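Local coordinates for protein (R)-specific secondary-alkylsulfatase (Pseudomonas sp., PDB 4AXH) that hydrolyses (R)-secondary-alkyl sulfates with strict inversion of configuration, using a pair of zinc ions to give (S)-alcohols and sulfate, at residues F54-E59 and R409-R414; A339-Y344 and Y368-R373. All coordinates share one frame; numbering follows the deposited sequence.

After helix 39-48 the chain passes through F54-R57 into the first turn of helix 58-64, where E58 and E59 lie. It then builds strands and helices of the metallo-beta-lactamase fold before segment A339-Y344, at the end of helix 330-344. Interaction 2 closes a short loop of 23 residues, where the chain returns along helix 362-388 at Y368-R373. Interaction 1 closes far later, when R409-R414 meets F54-E59 across 349 intervening residues, so the smaller loop lies wholly within the larger. The two also touch directly: Y412 OH lies 2.5 Å from D371 OD2, probably hydrogen-bonded, and K410 forms a salt bridge to D371. Helix 362-388 thus bridges both contacts.

Interaction 1: F54-E59 and R409-R414; sequences FADREE and RKWYLR
W411 carries this contact, meeting F54 at the far end of its indole, D56 along the pyrrole side and E59 at CB. Its six-membered ring meets F54 in a T-shaped stack: the rim atom W411 CH2 stands over the centre of the phenyl face, 3.7 Å from F54 CE1, with the ring planes at 76°. F54 begins by pointing its CB away from the partner, but a chi1 of -62°, with CG anti to the carbonyl carbon, swings the ring back over the indole edge. The backbone enters too, with F54 N near the indole plane beside W411 CZ2. Along the pyrrole side, D56 OD2 lies at the edge and in plane, 3.7 Å from W411 CD1, and its carboxylate is nearly coplanar with the ring. D56 O sits obliquely, 3.5 Å from W411 NE1, without forming a hydrogen bond.

E59 extends from the first turn of helix 58-64 and sets its carboxylate beside the start of the 3-10 turn 411-413. Its two oxygens divide the work: E59 OE1 lies 3.5 Å from W411 CB, while E59 OE2 comes equally close to Y412 CB and borders that ring's edge. Second-shell residues surround these groups. R107 makes a cation-pi contact with W411 and a long, weak ion pair with E59, and W357 gives E59 OE2 a weak hydrogen bond. P103, of helix 103-111, touches F54, while the hydroxyl of Y412 is held by D371.

With no hydrogen bond crossing between the segments, the join rests on aromatic and van der Waals packing. It joins the loop and first turn of helix 58-64 to the 3-10 turn between helices 393-400 and 420-431, within the alkylsulfatase dimerisation region and a few residues before the sulfate-binding Y417.

Interaction 2: A339-Y344 and Y368-R373; sequences ASLEKY and YLADQR
L341 and L369 lie alongside each other, running in opposite senses, where two nearly antiparallel helices pack; the axes of these short segments approach to 9.7 Å at a signed crossing angle of -157°. The two leucines adopt different shapes. In L341, CG is anti to the backbone N (chi1 -177°), which spreads its methyls over the facing helix: L341 CD1 rests 3.9 Å from L369 CB, and L341 CD2 lies 3.8 Å from A370 CB. L369 instead turns CG anti to its carbonyl carbon, with chi1 -73°, sending L369 CD1 to within 3.9 Å of S340 OG. That hydroxyl is a packing neighbour here, since its hydrogen bond goes to the I337 carbonyl one turn back.

R373 bends at chi3 and brings NH1 obliquely to L341 CD2, at 4.0 Å; its guanidinium lies over A370 CA, and NH1 also has a long, weak ion pair with D338.

Helix 330-344 also packs on strands 272-277 and 280-286 through A339 and Y344, while L341 faces helix 362-388. The second subunit touches both helices, R595 of that chain packing on L341 and R588 of that chain on A370.

Interaction 1: F54-E59 and R409-R414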
loop_
_atom_site.group_PDB
_atom_site.type_symbol
_atom_site.label_atom_id
_atom_site.label_comp_id
_atom_site.label_asym_id
_atom_site.label_seq_id
_atom_site.Cartn_x
_atom_site.Cartn_y
_atom_site.Cartn_z
ATOM N N PHE A 54 -17.169 31.602 4.112
ATOM C CA PHE A 54 -16.637 32.982 4.068
ATOM C C PHE A 54 -17.271 33.928 5.075
ATOM O O PHE A 54 -16.582 34.782 5.604
ATOM C CB PHE A 54 -16.611 33.570 2.654
ATOM C CG PHE A 54 -15.737 32.832 1.673
ATOM C CD1 PHE A 54 -14.344 32.933 1.736
ATOM C CD2 PHE A 54 -16.300 32.062 0.671
ATOM C CE1 PHE A 54 -13.539 32.245 0.818
ATOM C CE2 PHE A 54 -15.503 31.352 -0.217
ATOM C CZ PHE A 54 -14.131 31.443 -0.148
ATOM N N ALA A 55 -18.570 33.759 5.357
ATOM C CA ALA A 55 -19.331 34.515 6.340
ATOM C C ALA A 55 -19.109 33.906 7.740
ATOM O O ALA A 55 -19.484 34.520 8.753
ATOM C CB ALA A 55 -20.807 34.532 5.974
ATOM N N ASP A 56 -18.483 32.702 7.790
ATOM C CA ASP A 56 -18.095 32.063 9.045
ATOM C C ASP A 56 -16.616 32.417 9.282
ATOM O O ASP A 56 -15.741 32.074 8.478
ATOM C CB ASP A 56 -18.348 30.540 9.043
ATOM C CG ASP A 56 -17.925 29.859 10.326
ATOM O OD1 ASP A 56 -18.425 30.264 11.402
ATOM O OD2 ASP A 56 -17.045 28.947 10.260
ATOM N N ARG A 57 -16.370 33.193 10.340
ATOM C CA ARG A 57 -15.033 33.663 10.691
ATOM C C ARG A 57 -14.550 33.022 11.987
ATOM O O ARG A 57 -13.550 33.439 12.536
ATOM C CB ARG A 57 -14.992 35.198 10.768
ATOM C CG ARG A 57 -15.250 35.897 9.445
ATOM C CD ARG A 57 -14.965 37.374 9.576
ATOM N NE ARG A 57 -13.538 37.596 9.785
ATOM C CZ ARG A 57 -12.643 37.783 8.817
ATOM N NH1 ARG A 57 -13.028 37.848 7.549
ATOM N NH2 ARG A 57 -11.366 37.955 9.116
ATOM N N GLU A 58 -15.243 31.960 12.443
ATOM C CA GLU A 58 -14.920 31.185 13.650
ATOM C C GLU A 58 -13.427 30.818 13.710
ATOM O O GLU A 58 -12.834 30.931 14.776
ATOM C CB GLU A 58 -15.771 29.919 13.704
ATOM C CG GLU A 58 -17.056 30.064 14.499
ATOM C CD GLU A 58 -17.600 28.759 15.060
ATOM O OE1 GLU A 58 -16.825 28.019 15.714
ATOM O OE2 GLU A 58 -18.809 28.489 14.872
ATOM N N GLU A 59 -12.823 30.417 12.568
ATOM C CA GLU A 59 -11.421 30.046 12.512
ATOM C C GLU A 59 -10.497 31.241 12.746
ATOM O O GLU A 59 -9.511 31.088 13.461
ATOM C CB GLU A 59 -11.077 29.247 11.242
ATOM C CG GLU A 59 -11.799 27.914 11.143
ATOM C CD GLU A 59 -11.092 26.839 10.334
ATOM O OE1 GLU A 59 -10.590 27.145 9.230
ATOM O OE2 GLU A 59 -11.083 25.672 10.787
ATOM N N ARG A 409 -19.603 21.516 4.177
ATOM C CA ARG A 409 -19.676 22.908 4.657
ATOM C C ARG A 409 -18.648 23.292 5.747
ATOM O O ARG A 409 -18.603 24.440 6.119
ATOM C CB ARG A 409 -21.116 23.342 4.975
ATOM C CG ARG A 409 -21.771 22.562 6.079
ATOM C CD ARG A 409 -23.086 23.175 6.480
ATOM N NE ARG A 409 -23.550 22.721 7.797
ATOM C CZ ARG A 409 -23.056 23.149 8.960
ATOM N NH1 ARG A 409 -22.031 23.993 8.985
ATOM N NH2 ARG A 409 -23.560 22.711 10.104
ATOM N N LYS A 410 -17.804 22.350 6.220
ATOM C CA LYS A 410 -16.774 22.616 7.235
ATOM C C LYS A 410 -15.422 23.049 6.633
ATOM O O LYS A 410 -14.879 22.362 5.757
ATOM C CB LYS A 410 -16.576 21.402 8.164
ATOM C CG LYS A 410 -17.867 20.821 8.758
ATOM C CD LYS A 410 -18.768 21.866 9.472
ATOM C CE LYS A 410 -20.078 21.276 9.906
ATOM N NZ LYS A 410 -19.966 20.543 11.185
ATOM N N TRP A 411 -14.887 24.200 7.101
ATOM C CA TRP A 411 -13.615 24.759 6.637
ATOM C C TRP A 411 -12.447 23.804 6.964
ATOM O O TRP A 411 -11.530 23.630 6.175
ATOM C CB TRP A 411 -13.347 26.135 7.308
ATOM C CG TRP A 411 -14.015 27.342 6.703
ATOM C CD1 TRP A 411 -14.847 28.231 7.338
ATOM C CD2 TRP A 411 -13.832 27.846 5.371
ATOM N NE1 TRP A 411 -15.212 29.237 6.470
ATOM C CE2 TRP A 411 -14.637 29.001 5.246
ATOM C CE3 TRP A 411 -13.101 27.401 4.250
ATOM C CZ2 TRP A 411 -14.701 29.735 4.070
ATOM C CZ3 TRP A 411 -13.181 28.122 3.076
ATOM C CH2 TRP A 411 -13.974 29.279 2.995
ATOM N N TYR A 412 -12.490 23.193 8.136
ATOM C CA TYR A 412 -11.471 22.305 8.658
ATOM C C TYR A 412 -11.432 20.890 8.049
ATOM O O TYR A 412 -10.620 20.051 8.469
ATOM C CB TYR A 412 -11.600 22.261 10.187
ATOM C CG TYR A 412 -12.953 21.840 10.733
ATOM C CD1 TYR A 412 -13.262 20.502 10.929
ATOM C CD2 TYR A 412 -13.878 22.780 11.138
ATOM C CE1 TYR A 412 -14.473 20.114 11.484
ATOM C CE2 TYR A 412 -15.088 22.407 11.705
ATOM C CZ TYR A 412 -15.379 21.075 11.882
ATOM O OH TYR A 412 -16.590 20.738 12.428
ATOM N N LEU A 413 -12.299 20.616 7.066
ATOM C CA LEU A 413 -12.400 19.328 6.372
ATOM C C LEU A 413 -12.059 19.452 4.900
ATOM O O LEU A 413 -12.040 18.440 4.204
ATOM C CB LEU A 413 -13.829 18.791 6.548
ATOM C CG LEU A 413 -14.108 17.701 7.589
ATOM C CD1 LEU A 413 -13.174 17.756 8.822
ATOM C CD2 LEU A 413 -15.504 17.748 7.980
ATOM N N ARG A 414 -11.752 20.679 4.419
ATOM C CA ARG A 414 -11.385 20.961 3.026
ATOM C C ARG A 414 -10.064 20.303 2.628
ATOM O O ARG A 414 -9.178 20.038 3.469
ATOM C CB ARG A 414 -11.314 22.486 2.746
ATOM C CG ARG A 414 -12.521 23.364 3.175
ATOM C CD ARG A 414 -13.819 23.000 2.494
ATOM N NE ARG A 414 -13.665 23.062 1.044
ATOM C CZ ARG A 414 -14.516 22.557 0.169
ATOM N NH1 ARG A 414 -15.598 21.902 0.582
ATOM N NH2 ARG A 414 -14.283 22.677 -1.131
#

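Interaction 2: A339-Y344 and Y368-R373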
loop_
_atom_site.group_PDB
_atom_site.type_symbol
_atom_site.label_atom_id
_atom_site.label_comp_id
_atom_site.label_asym_id
_atom_site.label_seq_id
_atom_site.Cartn_x
_atom_site.Cartn_y
_atom_site.Cartn_z
ATOM N N ALA A 339 -11.988 7.013 19.369
ATOM C CA ALA A 339 -11.567 6.592 20.712
ATOM C C ALA A 339 -11.167 7.807 21.531
ATOM O O ALA A 339 -11.454 7.858 22.743
ATOM C CB ALA A 339 -10.446 5.589 20.638
ATOM N N SER A 340 -10.601 8.827 20.869
ATOM C CA SER A 340 -10.295 10.071 21.555
ATOM C C SER A 340 -11.608 10.836 21.877
ATOM O O SER A 340 -11.702 11.428 22.940
ATOM C CB SER A 340 -9.290 10.919 20.767
ATOM O OG SER A 340 -9.863 11.799 19.811
ATOM N N LEU A 341 -12.633 10.758 20.999
ATOM C CA LEU A 341 -13.923 11.420 21.236
ATOM C C LEU A 341 -14.626 10.848 22.468
ATOM O O LEU A 341 -15.099 11.610 23.312
ATOM C CB LEU A 341 -14.860 11.357 19.999
ATOM C CG LEU A 341 -16.264 12.088 20.081
ATOM C CD1 LEU A 341 -16.133 13.552 20.495
ATOM C CD2 LEU A 341 -16.952 12.068 18.729
ATOM N N GLU A 342 -14.699 9.504 22.552
ATOM C CA GLU A 342 -15.328 8.799 23.647
ATOM C C GLU A 342 -14.579 9.013 24.962
ATOM O O GLU A 342 -15.215 9.370 25.937
ATOM C CB GLU A 342 -15.439 7.325 23.274
ATOM C CG GLU A 342 -15.933 6.409 24.389
ATOM C CD GLU A 342 -16.184 4.973 23.959
ATOM O OE1 GLU A 342 -15.595 4.524 22.944
ATOM O OE2 GLU A 342 -17.001 4.303 24.635
ATOM N N LYS A 343 -13.234 8.862 24.983
ATOM C CA LYS A 343 -12.441 9.016 26.208
ATOM C C LYS A 343 -12.285 10.440 26.730
ATOM O O LYS A 343 -12.184 10.640 27.949
ATOM C CB LYS A 343 -11.065 8.342 26.070
ATOM C CG LYS A 343 -10.966 6.938 26.684
ATOM C CD LYS A 343 -10.012 6.927 27.890
ATOM C CE LYS A 343 -9.641 5.549 28.405
ATOM N NZ LYS A 343 -10.711 4.954 29.253
ATOM N N TYR A 344 -12.223 11.432 25.828
ATOM C CA TYR A 344 -11.944 12.810 26.238
ATOM C C TYR A 344 -12.959 13.868 25.873
ATOM O O TYR A 344 -12.936 14.925 26.499
ATOM C CB TYR A 344 -10.523 13.244 25.799
ATOM C CG TYR A 344 -9.456 12.214 26.091
ATOM C CD1 TYR A 344 -9.127 11.875 27.403
ATOM C CD2 TYR A 344 -8.830 11.521 25.059
ATOM C CE1 TYR A 344 -8.167 10.903 27.678
ATOM C CE2 TYR A 344 -7.870 10.541 25.323
ATOM C CZ TYR A 344 -7.540 10.238 26.634
ATOM O OH TYR A 344 -6.620 9.256 26.907
ATOM N N TYR A 368 -16.139 18.754 15.930
ATOM C CA TYR A 368 -14.896 18.718 15.165
ATOM C C TYR A 368 -14.377 17.284 15.106
ATOM O O TYR A 368 -14.248 16.748 14.006
ATOM C CB TYR A 368 -13.904 19.724 15.762
ATOM C CG TYR A 368 -12.555 19.819 15.085
ATOM C CD1 TYR A 368 -11.529 18.918 15.391
ATOM C CD2 TYR A 368 -12.250 20.882 14.244
ATOM C CE1 TYR A 368 -10.268 19.031 14.808
ATOM C CE2 TYR A 368 -10.991 20.994 13.646
ATOM C CZ TYR A 368 -9.996 20.084 13.961
ATOM O OH TYR A 368 -8.738 20.201 13.415
ATOM N N LEU A 369 -14.230 16.624 16.256
ATOM C CA LEU A 369 -13.806 15.227 16.342
ATOM C C LEU A 369 -14.670 14.270 15.566
ATOM O O LEU A 369 -14.151 13.479 14.786
ATOM C CB LEU A 369 -13.667 14.766 17.792
ATOM C CG LEU A 369 -12.463 15.336 18.524
ATOM C CD1 LEU A 369 -12.386 14.787 19.923
ATOM C CD2 LEU A 369 -11.183 15.093 17.723
ATOM N N ALA A 370 -15.988 14.362 15.720
ATOM C CA ALA A 370 -16.906 13.497 15.013
ATOM C C ALA A 370 -16.839 13.717 13.516
ATOM O O ALA A 370 -16.908 12.744 12.775
ATOM C CB ALA A 370 -18.301 13.717 15.523
ATOM N N ASP A 371 -16.654 14.975 13.052
ATOM C CA ASP A 371 -16.522 15.313 11.617
ATOM C C ASP A 371 -15.236 14.684 11.058
ATOM O O ASP A 371 -15.283 14.065 9.995
ATOM C CB ASP A 371 -16.519 16.841 11.400
ATOM C CG ASP A 371 -17.848 17.571 11.586
ATOM O OD1 ASP A 371 -18.867 16.909 11.817
ATOM O OD2 ASP A 371 -17.865 18.807 11.479
ATOM N N GLN A 372 -14.110 14.811 11.817
ATOM C CA GLN A 372 -12.787 14.264 11.487
ATOM C C GLN A 372 -12.890 12.756 11.338
ATOM O O GLN A 372 -12.586 12.238 10.268
ATOM C CB GLN A 372 -11.744 14.653 12.554
ATOM C CG GLN A 372 -11.341 16.146 12.582
ATOM C CD GLN A 372 -10.481 16.627 11.424
ATOM O OE1 GLN A 372 -9.726 15.870 10.810
ATOM N NE2 GLN A 372 -10.554 17.917 11.128
ATOM N N ARG A 373 -13.411 12.072 12.371
ATOM C CA ARG A 373 -13.666 10.630 12.391
ATOM C C ARG A 373 -14.452 10.233 11.157
ATOM O O ARG A 373 -13.963 9.443 10.375
ATOM C CB ARG A 373 -14.448 10.226 13.667
ATOM C CG ARG A 373 -15.011 8.806 13.594
ATOM C CD ARG A 373 -16.230 8.613 14.453
ATOM N NE ARG A 373 -17.411 9.287 13.922
ATOM C CZ ARG A 373 -18.409 9.736 14.672
ATOM N NH1 ARG A 373 -18.384 9.576 15.980
ATOM N NH2 ARG A 373 -19.438 10.356 14.114
#